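PaxB (Photorhabdus luminescens, PDB 6EK4) probably serves as one component of a two-component alpha-helical pore-forming toxin of the YaxAB type, acting with a partner protein to perforate target membranes. Local coordinates at residues A[78-91]-A[104-118]. Numbering follows the deposited sequence.
Sequences QDYFLTLTEIDTEL and LLEARSEHIRNLKKD
Y80 drops its ring as a knob into a hole formed by H111, N114, L115 and D118. With CG held between the backbone N and the carbonyl carbon (chi1 51°), the ring runs along helix 101-141. L115 CB lies over one face as a CH-pi contact, 4.2 Å from the ring centroid, while Q78 CB lies against the opposite face. A tyrosine suits this place because its flat ring fills the hole and its hydroxyl reaches a polar partner: Y80 OH donates to D118 OD2 at 2.7 Å, on the anti side, tilted 26° from the carboxylate plane. The same oxygen takes a weak second bond from Q78 NE2 (2.8 Å), so two donors from one segment grip D118.

Y80 CB packs obliquely on the imidazole, 3.4 Å from H111 CD2. Histidine suits this position by pairing a flat ring with a polar edge, where T83 OG1 lies 3.1 Å from H111 NE2; that hydroxyl donates its proton to backbone D79 O. L84, a branched leucine, packs CD2 against both R108 CB and H111 CB, and I87 spreads over L104, A107 and R108. D88 and R108 add a loose salt bridge, OD1 to NH1 3.4 Å: D88 OD1 lies well out of the guanidinium plane, so no N-H points at it. I112 CD1, of the same helix as R108, lies over the centre of one guanidinium face. Near the connection between the helices, L91 CD2 meets L105 CD1 at 3.7 Å.

Helix 326-348 touches F81, L84 and D88 through T330 and Q326. Helix 80-90 and helix 104-118, axes 10.3 Å apart at closest approach and 148° between directions, form an antiparallel helical hairpin at one end of this elongated, largely helical toxin component.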
# COMPACT_ATOMS: atom_id res chain seq x y z
N GLN A 78 31.89 37.06 -10.32
CA GLN A 78 33.13 37.56 -9.73
C GLN A 78 34.10 38.06 -10.81
O GLN A 78 34.07 37.57 -11.95
CB GLN A 78 33.81 36.47 -8.88
CG GLN A 78 33.01 36.00 -7.67
CD GLN A 78 33.12 36.93 -6.47
OE1 GLN A 78 33.19 38.15 -6.61
NE2 GLN A 78 33.12 36.34 -5.28
N ASP A 79 34.94 39.02 -10.45
CA ASP A 79 35.85 39.66 -11.40
C ASP A 79 36.99 38.75 -11.87
O ASP A 79 37.43 38.86 -13.02
CB ASP A 79 36.45 40.94 -10.79
CG ASP A 79 35.46 42.09 -10.74
OD1 ASP A 79 34.26 41.87 -10.99
OD2 ASP A 79 35.90 43.23 -10.45
N TYR A 80 37.45 37.85 -11.00
CA TYR A 80 38.64 37.04 -11.31
C TYR A 80 38.46 36.05 -12.47
O TYR A 80 39.45 35.68 -13.10
CB TYR A 80 39.17 36.31 -10.06
CG TYR A 80 38.14 35.52 -9.26
CD1 TYR A 80 37.64 34.31 -9.74
CD2 TYR A 80 37.69 35.98 -8.03
CE1 TYR A 80 36.71 33.59 -9.01
CE2 TYR A 80 36.76 35.26 -7.29
CZ TYR A 80 36.28 34.06 -7.79
OH TYR A 80 35.35 33.35 -7.06
N PHE A 81 37.23 35.65 -12.77
CA PHE A 81 36.98 34.73 -13.89
C PHE A 81 37.43 35.31 -15.24
O PHE A 81 38.04 34.61 -16.04
CB PHE A 81 35.50 34.33 -13.96
CG PHE A 81 35.15 33.16 -13.09
CD1 PHE A 81 35.50 31.87 -13.47
CD2 PHE A 81 34.48 33.34 -11.89
CE1 PHE A 81 35.18 30.78 -12.68
CE2 PHE A 81 34.16 32.25 -11.09
CZ PHE A 81 34.51 30.97 -11.48
N LEU A 82 37.12 36.58 -15.47
CA LEU A 82 37.45 37.24 -16.73
C LEU A 82 38.89 37.75 -16.72
O LEU A 82 39.63 37.57 -17.69
CB LEU A 82 36.48 38.39 -17.01
CG LEU A 82 36.11 38.65 -18.48
CD1 LEU A 82 35.19 39.86 -18.57
CD2 LEU A 82 37.33 38.84 -19.36
N THR A 83 39.29 38.39 -15.62
CA THR A 83 40.61 39.03 -15.54
C THR A 83 41.78 38.04 -15.47
O THR A 83 42.91 38.41 -15.81
CB THR A 83 40.70 40.00 -14.35
OG1 THR A 83 40.26 39.35 -13.15
CG2 THR A 83 39.83 41.23 -14.60
N LEU A 84 41.53 36.81 -15.04
CA LEU A 84 42.58 35.77 -15.04
C LEU A 84 42.92 35.33 -16.46
O LEU A 84 44.08 35.08 -16.77
CB LEU A 84 42.18 34.56 -14.19
CG LEU A 84 42.36 34.69 -12.67
CD1 LEU A 84 41.70 33.52 -11.95
CD2 LEU A 84 43.83 34.79 -12.29
N THR A 85 41.90 35.22 -17.32
CA THR A 85 42.12 34.96 -18.75
C THR A 85 42.87 36.13 -19.40
O THR A 85 43.75 35.91 -20.23
CB THR A 85 40.80 34.71 -19.51
OG1 THR A 85 39.71 35.33 -18.82
CG2 THR A 85 40.51 33.22 -19.67
N GLU A 86 42.52 37.35 -19.01
CA GLU A 86 43.19 38.55 -19.51
C GLU A 86 44.63 38.66 -19.00
O GLU A 86 45.50 39.18 -19.70
CB GLU A 86 42.40 39.81 -19.14
CG GLU A 86 41.06 39.92 -19.86
CD GLU A 86 40.26 41.15 -19.47
OE1 GLU A 86 40.55 41.75 -18.41
OE2 GLU A 86 39.34 41.52 -20.22
N ILE A 87 44.88 38.18 -17.78
CA ILE A 87 46.23 38.13 -17.23
C ILE A 87 47.07 37.10 -17.98
O ILE A 87 48.14 37.42 -18.49
CB ILE A 87 46.23 37.82 -15.71
CG1 ILE A 87 45.89 39.08 -14.91
CG2 ILE A 87 47.59 37.29 -15.25
CD1 ILE A 87 45.48 38.82 -13.48
N ASP A 88 46.57 35.87 -18.05
CA ASP A 88 47.31 34.76 -18.67
C ASP A 88 47.58 34.96 -20.16
O ASP A 88 48.60 34.49 -20.67
CB ASP A 88 46.56 33.43 -18.45
CG ASP A 88 46.52 33.01 -16.99
OD1 ASP A 88 47.30 33.55 -16.17
OD2 ASP A 88 45.71 32.12 -16.66
N THR A 89 46.68 35.64 -20.86
CA THR A 89 46.87 35.94 -22.28
C THR A 89 47.92 37.03 -22.49
O THR A 89 48.70 36.98 -23.44
CB THR A 89 45.55 36.38 -22.96
OG1 THR A 89 44.94 37.43 -22.19
CG2 THR A 89 44.58 35.21 -23.08
N GLU A 90 47.94 38.02 -21.59
CA GLU A 90 48.95 39.09 -21.63
C GLU A 90 50.28 38.65 -21.00
O GLU A 90 51.28 39.36 -21.09
CB GLU A 90 48.42 40.34 -20.92
CG GLU A 90 49.08 41.64 -21.38
CD GLU A 90 48.87 42.79 -20.42
OE1 GLU A 90 49.76 43.66 -20.33
OE2 GLU A 90 47.82 42.83 -19.74
N LEU A 91 50.29 37.48 -20.36
CA LEU A 91 51.48 36.93 -19.72
C LEU A 91 52.22 35.99 -20.69
O LEU A 91 52.61 34.88 -20.31
CB LEU A 91 51.07 36.18 -18.45
CG LEU A 91 52.12 35.94 -17.35
CD1 LEU A 91 52.47 37.24 -16.65
CD2 LEU A 91 51.58 34.93 -16.35
N LEU A 104 52.06 41.07 -12.28
CA LEU A 104 50.89 40.34 -12.78
C LEU A 104 50.75 38.95 -12.14
O LEU A 104 49.64 38.47 -11.93
CB LEU A 104 50.93 40.21 -14.31
CG LEU A 104 50.59 41.47 -15.11
CD1 LEU A 104 50.94 41.28 -16.58
CD2 LEU A 104 49.13 41.86 -14.95
N LEU A 105 51.88 38.30 -11.86
CA LEU A 105 51.88 37.02 -11.14
C LEU A 105 51.30 37.18 -9.73
O LEU A 105 50.52 36.34 -9.28
CB LEU A 105 53.29 36.41 -11.06
CG LEU A 105 53.59 35.26 -12.03
CD1 LEU A 105 53.77 35.76 -13.45
CD2 LEU A 105 54.82 34.49 -11.58
N GLU A 106 51.69 38.25 -9.05
CA GLU A 106 51.21 38.52 -7.69
C GLU A 106 49.73 38.92 -7.69
O GLU A 106 49.03 38.72 -6.69
CB GLU A 106 52.05 39.61 -7.03
CG GLU A 106 51.89 39.68 -5.52
CD GLU A 106 52.87 40.63 -4.86
OE1 GLU A 106 53.74 41.20 -5.56
OE2 GLU A 106 52.78 40.81 -3.62
N ALA A 107 49.26 39.48 -8.80
CA ALA A 107 47.84 39.81 -8.97
C ALA A 107 47.00 38.56 -9.19
O ALA A 107 45.89 38.46 -8.67
CB ALA A 107 47.66 40.78 -10.13
N ARG A 108 47.51 37.61 -9.97
CA ARG A 108 46.79 36.37 -10.25
C ARG A 108 46.81 35.45 -9.03
O ARG A 108 45.89 34.66 -8.82
CB ARG A 108 47.34 35.66 -11.51
CG ARG A 108 48.11 34.37 -11.28
CD ARG A 108 48.61 33.78 -12.59
NE ARG A 108 48.72 32.32 -12.54
CZ ARG A 108 47.75 31.46 -12.86
NH1 ARG A 108 46.55 31.88 -13.25
NH2 ARG A 108 47.99 30.15 -12.77
N SER A 109 47.87 35.55 -8.22
CA SER A 109 47.95 34.83 -6.94
C SER A 109 46.90 35.34 -5.95
O SER A 109 46.40 34.57 -5.13
CB SER A 109 49.34 34.95 -6.33
OG SER A 109 50.29 34.23 -7.09
N GLU A 110 46.58 36.63 -6.04
CA GLU A 110 45.52 37.22 -5.22
C GLU A 110 44.15 36.72 -5.67
O GLU A 110 43.32 36.34 -4.85
CB GLU A 110 45.57 38.75 -5.32
CG GLU A 110 44.80 39.48 -4.23
CD GLU A 110 45.61 39.68 -2.96
OE1 GLU A 110 45.14 39.29 -1.88
OE2 GLU A 110 46.73 40.24 -3.05
N HIS A 111 43.94 36.71 -6.99
CA HIS A 111 42.69 36.23 -7.59
C HIS A 111 42.46 34.75 -7.28
O HIS A 111 41.34 34.35 -6.95
CB HIS A 111 42.72 36.44 -9.10
CG HIS A 111 42.43 37.84 -9.53
ND1 HIS A 111 42.70 38.94 -8.75
CD2 HIS A 111 41.90 38.32 -10.68
CE1 HIS A 111 42.35 40.04 -9.39
NE2 HIS A 111 41.86 39.69 -10.57
N ILE A 112 43.51 33.94 -7.41
CA ILE A 112 43.43 32.50 -7.15
C ILE A 112 43.10 32.20 -5.68
O ILE A 112 42.37 31.25 -5.39
CB ILE A 112 44.73 31.78 -7.58
CG1 ILE A 112 44.74 31.62 -9.11
CG2 ILE A 112 44.87 30.41 -6.92
CD1 ILE A 112 46.05 31.13 -9.67
N ARG A 113 43.64 33.00 -4.76
CA ARG A 113 43.38 32.81 -3.33
C ARG A 113 41.91 33.08 -3.00
O ARG A 113 41.33 32.42 -2.14
CB ARG A 113 44.30 33.71 -2.49
CG ARG A 113 44.70 33.10 -1.15
CD ARG A 113 45.74 33.96 -0.44
NE ARG A 113 46.92 34.21 -1.27
CZ ARG A 113 47.91 35.03 -0.95
NH1 ARG A 113 47.90 35.70 0.20
NH2 ARG A 113 48.94 35.19 -1.78
N ASN A 114 41.32 34.06 -3.69
CA ASN A 114 39.89 34.35 -3.56
C ASN A 114 39.02 33.30 -4.24
O ASN A 114 37.93 32.98 -3.77
CB ASN A 114 39.56 35.73 -4.15
CG ASN A 114 40.25 36.86 -3.40
OD1 ASN A 114 40.45 36.79 -2.19
ND2 ASN A 114 40.60 37.91 -4.13
N LEU A 115 39.52 32.76 -5.36
CA LEU A 115 38.81 31.71 -6.09
C LEU A 115 38.75 30.42 -5.27
O LEU A 115 37.69 29.81 -5.16
CB LEU A 115 39.49 31.45 -7.45
CG LEU A 115 38.75 30.54 -8.44
CD1 LEU A 115 39.11 30.91 -9.87
CD2 LEU A 115 39.04 29.06 -8.19
N LYS A 116 39.88 30.03 -4.69
CA LYS A 116 39.93 28.86 -3.80
C LYS A 116 39.00 29.03 -2.61
O LYS A 116 38.29 28.10 -2.23
CB LYS A 116 41.36 28.62 -3.30
CG LYS A 116 42.33 28.05 -4.32
CD LYS A 116 43.74 27.98 -3.75
CE LYS A 116 44.76 27.53 -4.78
NZ LYS A 116 44.75 26.06 -5.00
N LYS A 117 39.00 30.23 -2.03
CA LYS A 117 38.19 30.53 -0.85
C LYS A 117 36.68 30.45 -1.14
O LYS A 117 35.91 29.98 -0.30
CB LYS A 117 38.54 31.92 -0.30
CG LYS A 117 38.02 32.19 1.11
CD LYS A 117 38.18 33.65 1.50
CE LYS A 117 37.08 34.51 0.89
NZ LYS A 117 37.26 35.95 1.20
N ASP A 118 36.28 30.92 -2.32
CA ASP A 118 34.87 30.84 -2.74
C ASP A 118 34.47 29.40 -3.05
O ASP A 118 33.41 28.94 -2.63
CB ASP A 118 34.62 31.72 -3.97
CG ASP A 118 34.60 33.20 -3.64
OD1 ASP A 118 34.74 33.57 -2.46
OD2 ASP A 118 34.43 34.01 -4.58